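Local coordinates for Rpb7-binding protein seb1 (Schizosaccharomyces pombe 972h-, PDB 5MDT) that drives termination of transcription by binding RNA polymerase II and nascent RNA, here caught as its CTD-interacting domain, which probably reads the polymerase's C-terminal repeats, at residues L11-E15 with Y50-P55; M34-N40 with D89-G95; A117-K121 with L147-M151. One frame throughout, in Å; residues are numbered along the deposited sequence.

Three contacts tie together helices of one all-helical CTD-interacting domain, and none touches another. Interaction 1 (11-15 with 50-55) and interaction 2 (34-40 with 89-95) interlock along the chain, their segments alternating; their centres lie 22 Å apart and their nearest atoms about 11 Å. Helix 40-53 links them directly, its first residue working in interaction 2 and its last turn in interaction 1. Interaction 3 (117-121 with 147-151) follows both in sequence and joins the last two helices. Its centre is 31 Å from that of interaction 2, across the middle of the chain, and 21 Å from that of interaction 1, with nearest atoms about 8 Å apart.

Interaction 1. Residues L11-E15 with Y50-P55; sequences LDSLE and YAKRAP
E15 OE1 is gripped by two nitrogens of one guanidinium: R53 NE donates to E15 OE1 at 2.8 Å and R53 NH2 to the same E15 OE1 at 3.2 Å. The NE bond is the straighter, 160° at the hydrogen against 136°. Both donors arrive from the same face of the carboxylate, well out of its plane, while OE1 lies in the guanidinium plane. R53 NH2 also forms a salt bridge with D12 OD1 at 3.2 Å, and a water bridges these two atoms, donating to OD1 and accepting from NH2. One arginine thus joins two acids a helical turn apart.

The Y50 ring lies alongside, with R53 NH2 in its plane at the edge and Y50 CA over one guanidinium face. L11 CD2 sits over one face of the ring, and E15 CB meets its edge at Y50 CE1, 3.7 Å away. With CG anti to the backbone N (chi1 171°), the ring points at helix 4-16, and Y50 OH reaches L14 CG at 3.5 Å. The contact joins helix 4-16 to the C-terminal end of helix 40-53; helix 59-79 touches both, I65 meeting L11 and L14, and A62 meeting Y50, while L29 of helix 23-35 packs on L11.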
ATOM      1  N   LEU A  11       5.578  -6.746 -10.579  1.00 32.21           N
ATOM      2  CA  LEU A  11       5.775  -5.287 -10.468  1.00 30.75           C
ATOM      3  C   LEU A  11       6.501  -4.731 -11.703  1.00 37.58           C
ATOM      4  O   LEU A  11       6.121  -3.666 -12.214  1.00 37.14           O
ATOM      5  CB  LEU A  11       6.512  -4.911  -9.168  1.00 28.46           C
ATOM      6  CG  LEU A  11       5.785  -5.193  -7.843  1.00 30.02           C
ATOM      7  CD1 LEU A  11       6.715  -4.925  -6.657  1.00 29.91           C
ATOM      8  CD2 LEU A  11       4.481  -4.390  -7.713  1.00 30.58           C
ATOM      9  N   ASP A  12       7.492  -5.485 -12.228  1.00 36.98           N
ATOM     10  CA  ASP A  12       8.201  -5.123 -13.471  1.00 38.87           C
ATOM     11  C   ASP A  12       7.241  -5.029 -14.645  1.00 44.24           C
ATOM     12  O   ASP A  12       7.310  -4.058 -15.400  1.00 45.49           O
ATOM     13  CB  ASP A  12       9.288  -6.152 -13.799  1.00 41.50           C
ATOM     14  CG  ASP A  12      10.536  -6.013 -12.952  1.00 52.73           C
ATOM     15  OD1 ASP A  12      10.719  -4.936 -12.319  1.00 51.37           O
ATOM     16  OD2 ASP A  12      11.344  -6.964 -12.934  1.00 59.89           O
ATOM     17  N   SER A  13       6.338  -6.026 -14.804  1.00 41.26           N
ATOM     18  CA  SER A  13       5.334  -6.016 -15.887  1.00 43.05           C
ATOM     19  C   SER A  13       4.389  -4.817 -15.731  1.00 45.09           C
ATOM     20  O   SER A  13       4.107  -4.127 -16.713  1.00 45.71           O
ATOM     21  CB  SER A  13       4.523  -7.309 -15.889  1.00 47.29           C
ATOM     22  OG  SER A  13       5.341  -8.425 -16.195  1.00 55.40           O
ATOM     23  N   LEU A  14       3.939  -4.544 -14.499  1.00 40.61           N
ATOM     24  CA  LEU A  14       3.029  -3.418 -14.228  1.00 39.65           C
ATOM     25  C   LEU A  14       3.675  -2.077 -14.562  1.00 41.29           C
ATOM     26  O   LEU A  14       3.007  -1.177 -15.084  1.00 40.28           O
ATOM     27  CB  LEU A  14       2.569  -3.454 -12.766  1.00 37.61           C
ATOM     28  CG  LEU A  14       1.389  -2.559 -12.393  1.00 42.42           C
ATOM     29  CD1 LEU A  14       0.078  -3.028 -13.090  1.00 42.99           C
ATOM     30  CD2 LEU A  14       1.196  -2.568 -10.885  1.00 44.74           C
ATOM     31  N   GLU A  15       4.979  -1.962 -14.306  1.00 37.80           N
ATOM     32  CA  GLU A  15       5.736  -0.744 -14.609  1.00 38.34           C
ATOM     33  C   GLU A  15       5.661  -0.398 -16.104  1.00 46.86           C
ATOM     34  O   GLU A  15       5.569   0.781 -16.451  1.00 46.61           O
ATOM     35  CB  GLU A  15       7.201  -0.928 -14.201  1.00 38.74           C
ATOM     36  CG  GLU A  15       7.910   0.393 -13.994  1.00 45.90           C
ATOM     37  CD  GLU A  15       9.357   0.266 -13.568  1.00 58.08           C
ATOM     38  OE1 GLU A  15       9.752  -0.829 -13.104  1.00 48.26           O
ATOM     39  OE2 GLU A  15      10.102   1.261 -13.719  1.00 55.44           O
ATOM     40  N   TYR A  50       9.050  -0.006  -6.034  1.00 25.11           N
ATOM     41  CA  TYR A  50       8.222   0.141  -7.236  1.00 25.28           C
ATOM     42  C   TYR A  50       7.509   1.483  -7.240  1.00 28.98           C
ATOM     43  O   TYR A  50       7.581   2.198  -8.243  1.00 29.54           O
ATOM     44  CB  TYR A  50       7.187  -1.012  -7.351  1.00 26.35           C
ATOM     45  CG  TYR A  50       6.185  -0.759  -8.469  1.00 27.82           C
ATOM     46  CD1 TYR A  50       6.552  -0.887  -9.807  1.00 29.69           C
ATOM     47  CD2 TYR A  50       4.879  -0.357  -8.186  1.00 28.68           C
ATOM     48  CE1 TYR A  50       5.648  -0.616 -10.840  1.00 32.75           C
ATOM     49  CE2 TYR A  50       3.979  -0.048  -9.214  1.00 29.77           C
ATOM     50  CZ  TYR A  50       4.367  -0.196 -10.536  1.00 33.76           C
ATOM     51  OH  TYR A  50       3.530   0.102 -11.580  1.00 33.75           O
ATOM     52  N   ALA A  51       6.815   1.839  -6.127  1.00 26.93           N
ATOM     53  CA  ALA A  51       6.056   3.107  -6.094  1.00 28.45           C
ATOM     54  C   ALA A  51       6.937   4.315  -6.371  1.00 31.90           C
ATOM     55  O   ALA A  51       6.551   5.224  -7.102  1.00 32.86           O
ATOM     56  CB  ALA A  51       5.380   3.269  -4.752  1.00 29.34           C
ATOM     57  N   LYS A  52       8.146   4.301  -5.833  1.00 29.17           N
ATOM     58  CA  LYS A  52       9.037   5.463  -5.996  1.00 30.17           C
ATOM     59  C   LYS A  52       9.588   5.566  -7.416  1.00 33.48           C
ATOM     60  O   LYS A  52       9.709   6.672  -7.920  1.00 34.52           O
ATOM     61  CB  LYS A  52      10.179   5.363  -4.965  1.00 31.52           C
ATOM     62  CG  LYS A  52       9.725   5.585  -3.504  1.00 32.60           C
ATOM     63  CD  LYS A  52       9.261   7.042  -3.188  1.00 36.80           C
ATOM     64  CE  LYS A  52      10.436   7.981  -3.071  1.00 39.59           C
ATOM     65  NZ  LYS A  52      10.027   9.412  -2.860  1.00 38.68           N
ATOM     66  N   ARG A  53       9.866   4.429  -8.097  1.00 30.36           N
ATOM     67  CA  ARG A  53      10.424   4.505  -9.468  1.00 31.33           C
ATOM     68  C   ARG A  53       9.372   4.575 -10.554  1.00 34.42           C
ATOM     69  O   ARG A  53       9.689   4.928 -11.685  1.00 36.42           O
ATOM     70  CB  ARG A  53      11.375   3.323  -9.766  1.00 31.69           C
ATOM     71  CG  ARG A  53      10.681   1.973  -9.977  1.00 36.32           C
ATOM     72  CD  ARG A  53      11.686   0.827 -10.172  1.00 34.25           C
ATOM     73  NE  ARG A  53      10.984  -0.375 -10.641  1.00 38.52           N
ATOM     74  CZ  ARG A  53      10.695  -1.428  -9.885  1.00 40.88           C
ATOM     75  NH1 ARG A  53      11.134  -1.508  -8.640  1.00 30.48           N
ATOM     76  NH2 ARG A  53      10.015  -2.450 -10.404  1.00 39.65           N
ATOM     77  N   ALA A  54       8.142   4.190 -10.239  1.00 31.55           N
ATOM     78  CA  ALA A  54       7.084   4.080 -11.229  1.00 31.44           C
ATOM     79  C   ALA A  54       6.763   5.366 -11.973  1.00 35.77           C
ATOM     80  O   ALA A  54       6.942   6.449 -11.411  1.00 36.86           O
ATOM     81  CB  ALA A  54       5.823   3.513 -10.571  1.00 31.36           C
ATOM     82  N   PRO A  55       6.288   5.286 -13.245  1.00 36.82           N
ATOM     83  CA  PRO A  55       5.866   6.515 -13.952  1.00 37.68           C
ATOM     84  C   PRO A  55       4.826   7.296 -13.129  1.00 39.65           C
ATOM     85  O   PRO A  55       4.123   6.698 -12.312  1.00 36.91           O
ATOM     86  CB  PRO A  55       5.185   5.964 -15.209  1.00 41.57           C
ATOM     87  CG  PRO A  55       5.862   4.671 -15.457  1.00 44.94           C
ATOM     88  CD  PRO A  55       6.040   4.091 -14.079  1.00 38.70           C
TER
HETATM   89  O   HOH W   1      10.182  -5.073  -9.271  1.00 38.63           O

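Interaction 2. Residues M34-N40 with D89-G95; sequences MENVSEN and DASFSGG
V37 and F92 meet in a CH-pi contact where the turn between helices 23-35 and 40-53 packs against the start of helix 92-113, in the all-helical CID fold. V37 CG2 stands over one face of the F92 ring, 3.9 Å from its centroid and 23° off the normal. This methyl is anti to the backbone N, and it also lies against the backbone of S91 and F92. M34 completes the apolar group: its chain, bent at chi2 and chi3, brings SD to the ring edge as a Met-aromatic contact, while CE approaches obliquely, 3.5 Å from F92 CE1. A77 of helix 59-79 touches the same phenylalanine.

The polar part centres on the amide of N40. N40 ND2 donates to D89 O at 2.9 Å, nearly straight at 172° and in the plane of both amide and carbonyl. The second hydrogen bond of ND2 runs back to V37 O, which also accepts from N40 N, so the amide ties its own turn to the loop at D89. K98 of helix 92-113 bonds N40 OD1, so the amide is held at both its oxygen and its nitrogen, which fixes its rotation.

The N40 side chain packs on the bare backbone of G95, N40 OD1 3.4 Å from G95 CA. Between backbones, S38 CA makes a CA-H...O contact with A90 O at 3.2 Å, 153° at the hydrogen.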
ATOM      1  N   MET A  34       0.831 -12.762   1.266  1.00 35.90           N
ATOM      2  CA  MET A  34       0.188 -13.509   2.350  1.00 38.31           C
ATOM      3  C   MET A  34       0.720 -14.924   2.442  1.00 44.09           C
ATOM      4  O   MET A  34       0.626 -15.535   3.513  1.00 49.07           O
ATOM      5  CB  MET A  34      -1.351 -13.545   2.168  1.00 41.71           C
ATOM      6  CG  MET A  34      -2.005 -12.186   2.341  1.00 44.67           C
ATOM      7  SD  MET A  34      -1.796 -11.509   4.016  1.00 49.38           S
ATOM      8  CE  MET A  34      -3.120 -12.462   4.890  1.00 50.72           C
ATOM      9  N   GLU A  35       1.242 -15.476   1.329  1.00 38.03           N
ATOM     10  CA  GLU A  35       1.780 -16.856   1.346  1.00 40.56           C
ATOM     11  C   GLU A  35       3.224 -16.886   1.884  1.00 45.16           C
ATOM     12  O   GLU A  35       3.778 -17.953   2.161  1.00 45.24           O
ATOM     13  CB  GLU A  35       1.759 -17.462  -0.066  1.00 42.38           C
ATOM     14  CG  GLU A  35       0.365 -17.777  -0.612  1.00 45.87           C
ATOM     15  CD  GLU A  35       0.224 -17.820  -2.124  1.00 58.24           C
ATOM     16  OE1 GLU A  35       1.250 -17.728  -2.833  1.00 55.07           O
ATOM     17  OE2 GLU A  35      -0.929 -17.895  -2.603  1.00 55.71           O
ATOM     18  N   ASN A  36       3.830 -15.706   2.045  1.00 40.11           N
ATOM     19  CA  ASN A  36       5.225 -15.585   2.459  1.00 39.93           C
ATOM     20  C   ASN A  36       5.498 -14.666   3.645  1.00 42.12           C
ATOM     21  O   ASN A  36       6.568 -14.065   3.718  1.00 39.39           O
ATOM     22  CB  ASN A  36       6.057 -15.230   1.220  1.00 38.75           C
ATOM     23  CG  ASN A  36       6.040 -16.328   0.194  1.00 50.75           C
ATOM     24  OD1 ASN A  36       5.349 -16.225  -0.815  1.00 48.18           O
ATOM     25  ND2 ASN A  36       6.859 -17.354   0.394  1.00 41.03           N
ATOM     26  N   VAL A  37       4.532 -14.579   4.577  1.00 42.27           N
ATOM     27  CA  VAL A  37       4.484 -13.587   5.658  1.00 41.98           C
ATOM     28  C   VAL A  37       5.814 -13.408   6.416  1.00 42.46           C
ATOM     29  O   VAL A  37       6.107 -12.285   6.816  1.00 40.51           O
ATOM     30  CB  VAL A  37       3.301 -13.849   6.637  1.00 47.72           C
ATOM     31  CG1 VAL A  37       3.571 -15.021   7.578  1.00 50.63           C
ATOM     32  CG2 VAL A  37       2.966 -12.588   7.422  1.00 47.40           C
ATOM     33  N   SER A  38       6.621 -14.481   6.619  1.00 38.49           N
ATOM     34  CA  SER A  38       7.888 -14.297   7.338  1.00 38.91           C
ATOM     35  C   SER A  38       8.848 -13.372   6.592  1.00 41.21           C
ATOM     36  O   SER A  38       9.751 -12.804   7.209  1.00 41.23           O
ATOM     37  CB  SER A  38       8.571 -15.631   7.633  1.00 45.38           C
ATOM     38  OG  SER A  38       8.880 -16.324   6.434  1.00 50.68           O
ATOM     39  N   GLU A  39       8.623 -13.199   5.273  1.00 38.91           N
ATOM     40  CA  GLU A  39       9.451 -12.333   4.438  1.00 36.93           C
ATOM     41  C   GLU A  39       8.783 -10.996   4.168  1.00 37.52           C
ATOM     42  O   GLU A  39       9.151 -10.326   3.219  1.00 33.68           O
ATOM     43  CB  GLU A  39       9.824 -13.048   3.121  1.00 37.86           C
ATOM     44  CG  GLU A  39      10.740 -14.251   3.332  1.00 44.69           C
ATOM     45  CD  GLU A  39      12.140 -13.944   3.835  1.00 79.50           C
ATOM     46  OE1 GLU A  39      12.857 -13.151   3.181  1.00 80.26           O
ATOM     47  OE2 GLU A  39      12.539 -14.538   4.861  1.00 86.79           O
ATOM     48  N   ASN A  40       7.836 -10.567   5.033  1.00 35.38           N
ATOM     49  CA  ASN A  40       7.091  -9.316   4.821  1.00 31.57           C
ATOM     50  C   ASN A  40       8.001  -8.085   4.638  1.00 32.46           C
ATOM     51  O   ASN A  40       7.636  -7.193   3.884  1.00 30.77           O
ATOM     52  CB  ASN A  40       6.031  -9.082   5.893  1.00 33.09           C
ATOM     53  CG  ASN A  40       6.578  -8.807   7.269  1.00 41.32           C
ATOM     54  OD1 ASN A  40       7.025  -7.687   7.567  1.00 36.07           O
ATOM     55  ND2 ASN A  40       6.492  -9.798   8.156  1.00 38.67           N
ATOM     56  N   ASP A  89       7.246  -9.142  14.275  1.00 55.44           N
ATOM     57  CA  ASP A  89       8.006  -8.756  13.083  1.00 52.04           C
ATOM     58  C   ASP A  89       7.882  -9.728  11.900  1.00 52.36           C
ATOM     59  O   ASP A  89       7.595  -9.287  10.786  1.00 48.74           O
ATOM     60  CB  ASP A  89       9.479  -8.519  13.456  1.00 54.89           C
ATOM     61  CG  ASP A  89       9.681  -7.381  14.449  1.00 76.67           C
ATOM     62  OD1 ASP A  89       8.912  -6.386  14.384  1.00 78.49           O
ATOM     63  OD2 ASP A  89      10.614  -7.477  15.285  1.00 86.18           O
ATOM     64  N   ALA A  90       8.023 -11.045  12.157  1.00 49.34           N
ATOM     65  CA  ALA A  90       7.956 -12.075  11.116  1.00 48.22           C
ATOM     66  C   ALA A  90       6.536 -12.554  10.823  1.00 49.82           C
ATOM     67  O   ALA A  90       6.365 -13.530  10.091  1.00 48.70           O
ATOM     68  CB  ALA A  90       8.831 -13.264  11.508  1.00 50.96           C
ATOM     69  N   SER A  91       5.516 -11.903  11.408  1.00 46.75           N
ATOM     70  CA  SER A  91       4.136 -12.317  11.217  1.00 45.32           C
ATOM     71  C   SER A  91       3.256 -11.174  10.693  1.00 47.40           C
ATOM     72  O   SER A  91       3.781 -10.117  10.323  1.00 45.20           O
ATOM     73  CB  SER A  91       3.560 -12.905  12.507  1.00 50.53           C
ATOM     74  OG  SER A  91       2.348 -13.595  12.253  1.00 57.81           O
ATOM     75  N   PHE A  92       1.935 -11.401  10.576  1.00 46.20           N
ATOM     76  CA  PHE A  92       1.006 -10.457   9.929  1.00 44.31           C
ATOM     77  C   PHE A  92       1.044  -9.045  10.493  1.00 47.21           C
ATOM     78  O   PHE A  92       1.040  -8.100   9.714  1.00 44.10           O
ATOM     79  CB  PHE A  92      -0.418 -11.005   9.935  1.00 47.96           C
ATOM     80  CG  PHE A  92      -0.539 -12.319   9.207  1.00 49.56           C
ATOM     81  CD1 PHE A  92      -0.580 -12.361   7.817  1.00 50.49           C
ATOM     82  CD2 PHE A  92      -0.576 -13.521   9.912  1.00 55.35           C
ATOM     83  CE1 PHE A  92      -0.642 -13.583   7.142  1.00 52.79           C
ATOM     84  CE2 PHE A  92      -0.655 -14.742   9.237  1.00 58.81           C
ATOM     85  CZ  PHE A  92      -0.692 -14.765   7.857  1.00 55.06           C
ATOM     86  N   SER A  93       1.086  -8.898  11.832  1.00 47.00           N
ATOM     87  CA  SER A  93       1.166  -7.579  12.475  1.00 47.47           C
ATOM     88  C   SER A  93       2.458  -6.824  12.092  1.00 48.51           C
ATOM     89  O   SER A  93       2.427  -5.594  11.996  1.00 46.35           O
ATOM     90  CB  SER A  93       1.027  -7.692  13.989  1.00 53.67           C
ATOM     91  OG  SER A  93       1.913  -8.660  14.522  1.00 58.28           O
ATOM     92  N   GLY A  94       3.558  -7.566  11.873  1.00 44.19           N
ATOM     93  CA  GLY A  94       4.828  -7.011  11.407  1.00 41.81           C
ATOM     94  C   GLY A  94       4.671  -6.421  10.023  1.00 41.21           C
ATOM     95  O   GLY A  94       5.050  -5.275   9.794  1.00 39.62           O
ATOM     96  N   GLY A  95       4.005  -7.158   9.129  1.00 37.97           N
ATOM     97  CA  GLY A  95       3.747  -6.665   7.772  1.00 35.28           C
ATOM     98  C   GLY A  95       2.847  -5.440   7.767  1.00 39.37           C
ATOM     99  O   GLY A  95       3.086  -4.492   7.016  1.00 37.80           O
TER

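Interaction 3. Residues A117-K121 with L147-M151; sequences AHLPK and LKDAM
L119 and L147 bring the two backbones nearest, their CA atoms 6.6 Å apart, where the beginning of helix 119-131 lies beside the end of helix 137-150. No hydrogen bond crosses between these segments; their side chains meet by apolar packing, at the open end of a helical hairpin in the all-helical CID fold.

L119 supplies the central surface from one side. Its CB lies 3.6 Å from M151 SD, and L119 CD1 touches both A150 CB, at 4.1 Å, and M151 CG. L119 and M151 run past each other in opposite directions, which sets M151 CG alongside L119 CB, 3.8 Å away. The methionine leaves helical geometry just after the helix, yet its side chain still reaches helix 119-131: CG is anti to the carbonyl carbon (chi1 -63°), and a nearly extended chi2 (-162°) carries SD on to L119 CB and P120. M151 SD also rests 3.7 Å from P120 CD, the two side chains meeting at a slant. P120 and M151 thus extend the packing to one flank of L119.

On another flank L147 makes lighter contact. L147 CD2 lies near the carbonyl of L119, 4.1 Å from L119 O, and its methyl-to-methyl approach to L119 CD2 is looser, at 4.5 Å.

The contact fastens together the last two helices of the chain, 119-131 and 137-150. L147 also touches I122 and L123 of helix 119-131, and M151 also touches L123. On helix 92-113, I111 packs against both L147 and A150, joining this C-terminal pair to the preceding helix.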
ATOM      1  N   ALA A 117      -6.397  14.262 -11.170  1.00 51.99           N
ATOM      2  CA  ALA A 117      -7.560  13.370 -11.209  1.00 52.30           C
ATOM      3  C   ALA A 117      -7.411  12.138 -10.300  1.00 52.92           C
ATOM      4  O   ALA A 117      -8.413  11.524  -9.929  1.00 52.23           O
ATOM      5  CB  ALA A 117      -7.818  12.918 -12.636  1.00 54.65           C
ATOM      6  N   HIS A 118      -6.166  11.745  -9.981  1.00 47.59           N
ATOM      7  CA  HIS A 118      -5.931  10.579  -9.128  1.00 45.56           C
ATOM      8  C   HIS A 118      -6.044  10.931  -7.655  1.00 49.03           C
ATOM      9  O   HIS A 118      -6.215  10.037  -6.833  1.00 47.41           O
ATOM     10  CB  HIS A 118      -4.543   9.973  -9.419  1.00 44.37           C
ATOM     11  CG  HIS A 118      -4.468   9.269 -10.741  1.00 47.88           C
ATOM     12  ND1 HIS A 118      -3.296   8.662 -11.163  1.00 47.24           N
ATOM     13  CD2 HIS A 118      -5.434   9.053 -11.670  1.00 51.81           C
ATOM     14  CE1 HIS A 118      -3.577   8.100 -12.326  1.00 48.59           C
ATOM     15  NE2 HIS A 118      -4.857   8.313 -12.677  1.00 51.67           N
ATOM     16  N   LEU A 119      -5.960  12.221  -7.312  1.00 47.14           N
ATOM     17  CA  LEU A 119      -5.932  12.642  -5.912  1.00 48.53           C
ATOM     18  C   LEU A 119      -7.242  12.326  -5.151  1.00 51.26           C
ATOM     19  O   LEU A 119      -7.162  11.739  -4.068  1.00 50.31           O
ATOM     20  CB  LEU A 119      -5.488  14.098  -5.765  1.00 51.43           C
ATOM     21  CG  LEU A 119      -4.096  14.395  -6.371  1.00 55.92           C
ATOM     22  CD1 LEU A 119      -3.728  15.868  -6.199  1.00 59.35           C
ATOM     23  CD2 LEU A 119      -3.003  13.423  -5.854  1.00 56.09           C
ATOM     24  N   PRO A 120      -8.436  12.512  -5.736  1.00 48.00           N
ATOM     25  CA  PRO A 120      -9.652  12.128  -4.995  1.00 48.32           C
ATOM     26  C   PRO A 120      -9.723  10.616  -4.755  1.00 49.23           C
ATOM     27  O   PRO A 120     -10.400  10.181  -3.822  1.00 51.69           O
ATOM     28  CB  PRO A 120     -10.804  12.560  -5.908  1.00 52.20           C
ATOM     29  CG  PRO A 120     -10.226  13.392  -6.959  1.00 57.34           C
ATOM     30  CD  PRO A 120      -8.750  13.198  -7.010  1.00 51.75           C
ATOM     31  N   LYS A 121      -9.070   9.813  -5.613  1.00 45.52           N
ATOM     32  CA  LYS A 121      -9.039   8.341  -5.471  1.00 43.52           C
ATOM     33  C   LYS A 121      -8.251   7.931  -4.212  1.00 46.07           C
ATOM     34  O   LYS A 121      -8.557   6.907  -3.596  1.00 45.16           O
ATOM     35  CB  LYS A 121      -8.482   7.668  -6.749  1.00 43.03           C
ATOM     36  CG  LYS A 121      -9.283   7.971  -8.040  1.00 45.96           C
ATOM     37  CD  LYS A 121     -10.670   7.351  -8.023  1.00 50.96           C
ATOM     38  CE  LYS A 121     -11.539   7.728  -9.204  1.00 51.05           C
ATOM     39  NZ  LYS A 121     -12.971   7.472  -8.901  1.00 51.61           N
ATOM     40  N   LEU A 147      -3.933  15.839   1.115  1.00 53.49           N
ATOM     41  CA  LEU A 147      -4.650  15.652  -0.147  1.00 51.85           C
ATOM     42  C   LEU A 147      -5.547  16.847  -0.475  1.00 58.27           C
ATOM     43  O   LEU A 147      -5.489  17.363  -1.595  1.00 56.82           O
ATOM     44  CB  LEU A 147      -5.448  14.325  -0.142  1.00 49.95           C
ATOM     45  CG  LEU A 147      -4.584  13.063  -0.150  1.00 51.42           C
ATOM     46  CD1 LEU A 147      -5.358  11.863   0.390  1.00 51.76           C
ATOM     47  CD2 LEU A 147      -4.060  12.770  -1.541  1.00 52.05           C
ATOM     48  N   LYS A 148      -6.314  17.336   0.522  1.00 58.95           N
ATOM     49  CA  LYS A 148      -7.220  18.481   0.382  1.00 64.03           C
ATOM     50  C   LYS A 148      -6.439  19.733  -0.030  1.00 70.87           C
ATOM     51  O   LYS A 148      -6.863  20.434  -0.947  1.00 73.64           O
ATOM     52  CB  LYS A 148      -8.015  18.714   1.680  1.00 70.10           C
ATOM     53  CG  LYS A 148      -8.988  17.583   2.049  1.00 83.39           C
ATOM     54  CD  LYS A 148     -10.308  17.620   1.282  1.00 91.78           C
ATOM     55  CE  LYS A 148     -11.306  16.656   1.871  1.00 98.51           C
ATOM     56  NZ  LYS A 148     -12.527  16.539   1.031  1.00105.45           N
ATOM     57  N   ASP A 149      -5.264  19.961   0.598  1.00 68.72           N
ATOM     58  CA  ASP A 149      -4.346  21.062   0.285  1.00 69.21           C
ATOM     59  C   ASP A 149      -3.854  20.952  -1.158  1.00 68.29           C
ATOM     60  O   ASP A 149      -3.847  21.943  -1.880  1.00 69.75           O
ATOM     61  CB  ASP A 149      -3.131  21.037   1.231  1.00 71.40           C
ATOM     62  CG  ASP A 149      -3.370  21.509   2.657  1.00 88.94           C
ATOM     63  OD1 ASP A 149      -4.526  21.866   2.985  1.00 91.75           O
ATOM     64  OD2 ASP A 149      -2.411  21.482   3.454  1.00 97.94           O
ATOM     65  N   ALA A 150      -3.482  19.737  -1.590  1.00 61.09           N
ATOM     66  CA  ALA A 150      -2.970  19.500  -2.939  1.00 58.73           C
ATOM     67  C   ALA A 150      -3.999  19.732  -4.060  1.00 64.19           C
ATOM     68  O   ALA A 150      -3.612  20.106  -5.165  1.00 64.81           O
ATOM     69  CB  ALA A 150      -2.414  18.107  -3.033  1.00 55.16           C
ATOM     70  N   MET A 151      -5.287  19.537  -3.778  1.00 60.85           N
ATOM     71  CA  MET A 151      -6.325  19.653  -4.814  1.00 61.75           C
ATOM     72  C   MET A 151      -6.694  21.087  -5.229  1.00 71.33           C
ATOM     73  O   MET A 151      -7.653  21.314  -5.962  1.00 69.39           O
ATOM     74  CB  MET A 151      -7.495  18.730  -4.504  1.00 63.33           C
ATOM     75  CG  MET A 151      -7.035  17.303  -4.538  1.00 63.11           C
ATOM     76  SD  MET A 151      -8.315  16.068  -4.689  1.00 67.72           S
ATOM     77  CE  MET A 151      -8.972  16.083  -3.018  1.00 64.97           C
TER